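Local atomic coordinates of DPSA (Streptomyces coelicolor, PDB entry 4CY9), a protein that probably binds and oxidises iron as a twelve-subunit ferritin-like shell of the Dps family, and may also bind DNA. Residues Gln144-Asp147 with Leu148-Gln152; Pro59-Asp62 with Gln63-Met67. All blocks are in the same frame, centred on the assembly; numbering follows the deposited sequence.

Contact 1: residues Gln144-Asp147 with Leu148-Gln152; sequences QLRD and LEQFQ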
# COMPACT_ATOMS: atom_id res chain seq x y z
N GLN A 144 13.99 4.40 -24.28
CA GLN A 144 12.97 3.52 -24.86
C GLN A 144 13.63 2.43 -25.68
O GLN A 144 13.27 1.24 -25.58
CB GLN A 144 12.02 4.31 -25.77
CG GLN A 144 11.28 5.38 -24.85
CD GLN A 144 10.21 6.07 -25.63
OE1 GLN A 144 10.32 6.14 -26.86
NE2 GLN A 144 9.19 6.69 -24.96
N LEU A 145 14.61 2.86 -26.52
CA LEU A 145 15.36 1.90 -27.38
C LEU A 145 15.93 0.80 -26.50
O LEU A 145 15.82 -0.40 -26.82
CB LEU A 145 16.52 2.70 -28.08
CG LEU A 145 17.56 1.70 -28.78
CD1 LEU A 145 16.90 0.96 -29.96
CD2 LEU A 145 18.63 2.69 -29.33
N ARG A 146 16.58 1.14 -25.40
CA ARG A 146 17.24 0.07 -24.57
C ARG A 146 16.19 -0.85 -23.96
O ARG A 146 16.34 -2.08 -24.00
CB ARG A 146 18.06 0.71 -23.43
CG ARG A 146 18.83 -0.45 -22.66
CD ARG A 146 19.93 0.15 -21.68
NE ARG A 146 19.25 0.89 -20.58
CZ ARG A 146 19.20 2.22 -20.49
NH1 ARG A 146 19.76 3.05 -21.41
NH2 ARG A 146 18.50 2.81 -19.46
N ASP A 147 15.09 -0.27 -23.47
CA ASP A 147 14.03 -1.14 -22.92
C ASP A 147 13.46 -2.09 -23.99
O ASP A 147 13.20 -3.28 -23.68
CB ASP A 147 12.88 -0.26 -22.34
CG ASP A 147 13.26 0.36 -20.96
OD1 ASP A 147 14.26 -0.03 -20.33
OD2 ASP A 147 12.51 1.24 -20.53
N LEU A 148 13.27 -1.59 -25.21
CA LEU A 148 12.73 -2.47 -26.28
C LEU A 148 13.76 -3.55 -26.58
O LEU A 148 13.35 -4.74 -26.77
CB LEU A 148 12.49 -1.66 -27.59
CG LEU A 148 11.31 -0.64 -27.35
CD1 LEU A 148 11.29 0.47 -28.47
CD2 LEU A 148 9.92 -1.38 -27.40
N GLU A 149 15.06 -3.20 -26.66
CA GLU A 149 16.07 -4.24 -26.93
C GLU A 149 16.11 -5.26 -25.79
O GLU A 149 16.37 -6.46 -26.05
CB GLU A 149 17.46 -3.59 -27.02
CG GLU A 149 17.57 -2.81 -28.31
CD GLU A 149 18.90 -2.02 -28.36
OE1 GLU A 149 19.54 -1.75 -27.29
OE2 GLU A 149 19.23 -1.53 -29.50
N GLN A 150 15.87 -4.85 -24.53
CA GLN A 150 15.93 -5.82 -23.46
C GLN A 150 14.72 -6.76 -23.52
O GLN A 150 14.82 -7.96 -23.19
CB GLN A 150 15.99 -5.17 -22.03
CG GLN A 150 17.39 -4.37 -21.89
CD GLN A 150 18.60 -5.32 -21.99
OE1 GLN A 150 18.63 -6.50 -21.34
NE2 GLN A 150 19.48 -4.97 -22.81
N PHE A 151 13.58 -6.20 -23.95
CA PHE A 151 12.44 -7.17 -24.04
C PHE A 151 12.66 -8.08 -25.27
O PHE A 151 12.34 -9.31 -25.19
CB PHE A 151 11.09 -6.46 -24.31
CG PHE A 151 9.95 -7.50 -24.29
CD1 PHE A 151 9.53 -8.12 -23.11
CD2 PHE A 151 9.42 -7.91 -25.48
CE1 PHE A 151 8.61 -9.02 -23.10
CE2 PHE A 151 8.28 -8.77 -25.45
CZ PHE A 151 7.92 -9.35 -24.22
N GLN A 152 13.30 -7.58 -26.29
CA GLN A 152 13.63 -8.53 -27.42
C GLN A 152 14.59 -9.61 -26.95
O GLN A 152 14.54 -10.75 -27.40
CB GLN A 152 14.24 -7.74 -28.59
CG GLN A 152 14.66 -8.65 -29.76
CD GLN A 152 15.32 -7.91 -30.92
OE1 GLN A 152 16.17 -7.01 -30.65
NE2 GLN A 152 15.01 -8.28 -32.16
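The carboxylate of Glu-149 has a leucine on one side of its plane: Leu-145 CD1 lies above that plane, displaced toward OE2, and the closest approach is Leu-145 CD1 to Glu-149 OE2 at 3.4 Å. Leu-145 CG rests on the same side, 3.7 Å from Glu-149 OE2. Leu-145 turns its CG beside its own carbonyl carbon (chi1 168°), which brings the end of a side chain that starts away from the next turn back to the glutamate, whose chain runs on extended after CG. Both carboxylate oxygens form salt bridges, OE2 with Arg-124 of helix 105-133 and OE1 with Arg-74 of a second subunit, so a buried negative charge is probably balanced from two chains at once. A leucine in place of Glu-149 would probably leave Arg-124 and the neighbouring subunit's Arg-74 without this shared partner, weakening a charged joint in the interface. The other flat group, the Phe-151 ring, is swung away from the preceding turn and meets Tyr-116 with planes about 45° apart. Along the same helix Leu-148 CG sits 3.2 Å from Gln-144 O, the carbonyl that accepts its amide: Leu-148 N to Gln-144 O measures 2.9 Å. Three further bonds repeat the step, among them Glu-149 N to Leu-145 O at 2.9 Å, nearly straight with an N-H...O angle of 165°. Next round the axis, the aliphatic parts of Arg-146 and Gln-150 pass CG to CG at 4.2 Å; the arginine's NH1 then goes to Asp-139 of the second subunit. Such regular i to i+4 spacing gives an alpha-helix separate faces, and helix 135-158, the last helix of this ferritin-like four-helix bundle, uses one toward its own bundle and another toward the second subunit of the Dps shell.

Contact 2: residues Pro59-Asp62 with Gln63-Met67; sequences PQVD and QVRDM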
# COMPACT_ATOMS: atom_id res chain seq x y z
N PRO A 59 3.69 -7.20 -18.89
CA PRO A 59 4.32 -5.98 -18.49
C PRO A 59 4.96 -5.21 -19.69
O PRO A 59 5.12 -3.99 -19.59
CB PRO A 59 5.43 -6.38 -17.57
CG PRO A 59 5.69 -7.86 -17.80
CD PRO A 59 4.31 -8.38 -18.11
N GLN A 60 5.33 -5.91 -20.76
CA GLN A 60 5.85 -5.22 -21.92
C GLN A 60 4.71 -4.44 -22.64
O GLN A 60 4.96 -3.33 -23.12
CB GLN A 60 6.46 -6.25 -22.86
CG GLN A 60 6.95 -5.60 -24.13
CD GLN A 60 8.20 -4.66 -23.96
OE1 GLN A 60 8.68 -4.28 -22.79
NE2 GLN A 60 8.74 -4.27 -25.06
N VAL A 61 3.48 -4.97 -22.63
CA VAL A 61 2.33 -4.23 -23.20
C VAL A 61 2.23 -2.90 -22.47
O VAL A 61 2.09 -1.81 -23.04
CB VAL A 61 0.99 -5.01 -23.00
CG1 VAL A 61 -0.21 -4.09 -23.38
CG2 VAL A 61 1.01 -6.21 -23.98
N ASP A 62 2.31 -2.99 -21.13
CA ASP A 62 2.15 -1.77 -20.33
C ASP A 62 3.29 -0.79 -20.58
O ASP A 62 3.04 0.41 -20.70
CB ASP A 62 2.19 -2.09 -18.79
CG ASP A 62 0.98 -2.97 -18.33
OD1 ASP A 62 -0.04 -3.01 -19.03
OD2 ASP A 62 1.18 -3.63 -17.25
N GLN A 63 4.51 -1.31 -20.68
CA GLN A 63 5.69 -0.46 -20.89
C GLN A 63 5.62 0.22 -22.28
O GLN A 63 5.97 1.45 -22.45
CB GLN A 63 7.01 -1.30 -20.79
CG GLN A 63 8.18 -0.33 -20.93
CD GLN A 63 9.47 -0.40 -20.00
OE1 GLN A 63 9.79 -1.34 -19.24
NE2 GLN A 63 10.24 0.65 -20.14
N VAL A 64 5.21 -0.55 -23.29
CA VAL A 64 5.11 0.03 -24.65
C VAL A 64 3.98 1.06 -24.76
O VAL A 64 4.12 2.10 -25.44
CB VAL A 64 4.94 -1.13 -25.72
CG1 VAL A 64 4.68 -0.56 -27.15
CG2 VAL A 64 6.26 -1.99 -25.74
N ARG A 65 2.86 0.79 -24.08
CA ARG A 65 1.81 1.86 -24.08
C ARG A 65 2.36 3.14 -23.40
O ARG A 65 2.01 4.26 -23.88
CB ARG A 65 0.53 1.37 -23.27
CG ARG A 65 -0.21 0.31 -24.14
CD ARG A 65 -1.22 -0.45 -23.18
NE ARG A 65 -2.10 -1.31 -24.03
CZ ARG A 65 -3.04 -2.13 -23.48
NH1 ARG A 65 -3.10 -2.26 -22.11
NH2 ARG A 65 -3.83 -2.76 -24.30
N ASP A 66 3.15 3.02 -22.34
CA ASP A 66 3.74 4.18 -21.69
C ASP A 66 4.70 4.91 -22.68
O ASP A 66 4.74 6.15 -22.75
CB ASP A 66 4.54 3.79 -20.42
CG ASP A 66 3.65 3.45 -19.19
OD1 ASP A 66 2.49 3.77 -19.23
OD2 ASP A 66 4.24 2.89 -18.21
N MET A 67 5.53 4.13 -23.40
CA MET A 67 6.46 4.73 -24.42
C MET A 67 5.62 5.51 -25.47
O MET A 67 6.01 6.66 -25.78
CB MET A 67 7.21 3.58 -25.21
CG MET A 67 8.24 2.91 -24.22
SD MET A 67 9.01 1.67 -25.34
CE MET A 67 9.73 0.68 -24.03
O HOH W 1 -1.55 -1.10 -20.00
O HOH W 2 0.49 1.61 -19.61
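Arg-65 lies alongside Val-61, both side chains pointing the same way from consecutive turns of one helix. Arg-65 CB is 3.5 Å from Val-61 O, the carbonyl that also receives the backbone N-H of Arg-65. Arg-65 CG comes nearer still, 3.3 Å from Val-61 O, because it stands beside the backbone N (chi1 -73°) and so leans back over the previous turn. From there the chain is extended, and Arg-65 CD passes Val-61 CG1 at 3.8 Å. The guanidinium then lays one face against the valine: Val-61 CG1 sits 3.3 Å above the plane of the Arg-65 guanidinium, over its centre. At the tip, Arg-65 NH1 donates to a water oxygen at 2.9 Å, which lies at the edge of the guanidinium, in its plane, and that water in turn donates to Asp-62 OD1. The opposite charges are therefore bridged through solvent, with Asp-62 OD1 and Arg-65 NH1 held 4.4 Å apart, beyond a direct salt bridge. A second water donates to both Asp-62 O and Asp-66 OD1. On another face of the turn, Gln-60 sends its bent chain across Val-64, with Gln-60 NE2 3.4 Å from Val-64 CG2, and its amide donates to Tyr-116 OH. Helix 50-77 thus packs Gln-60 against helices 135-158 and 14-44, while Arg-65 leans on His-35 and Lys-39 of helix 14-44 and meets Arg-65 of a third subunit.

In the fold
From the N terminus, helix 14-44 comes first and packs against both contacts. Contact 2 follows within helix 50-77; the chain then crosses by way of the short helix 86-92 to helix 105-133, and turns back into helix 135-158, where contact 1 lies. Neither contact closes a loop: each joins successive turns of one helix, and the two follow in series without nesting or crossing. Running antiparallel, their centres about 11 Å apart, they meet inside the bundle, where Asp-147 CB packs against Met-67 CE at 3.7 Å and Phe-151 CB reaches Gln-60 NE2 at 3.3 Å. Elsewhere they face different neighbouring subunits, tying one bundle into the twelve-chain assembly.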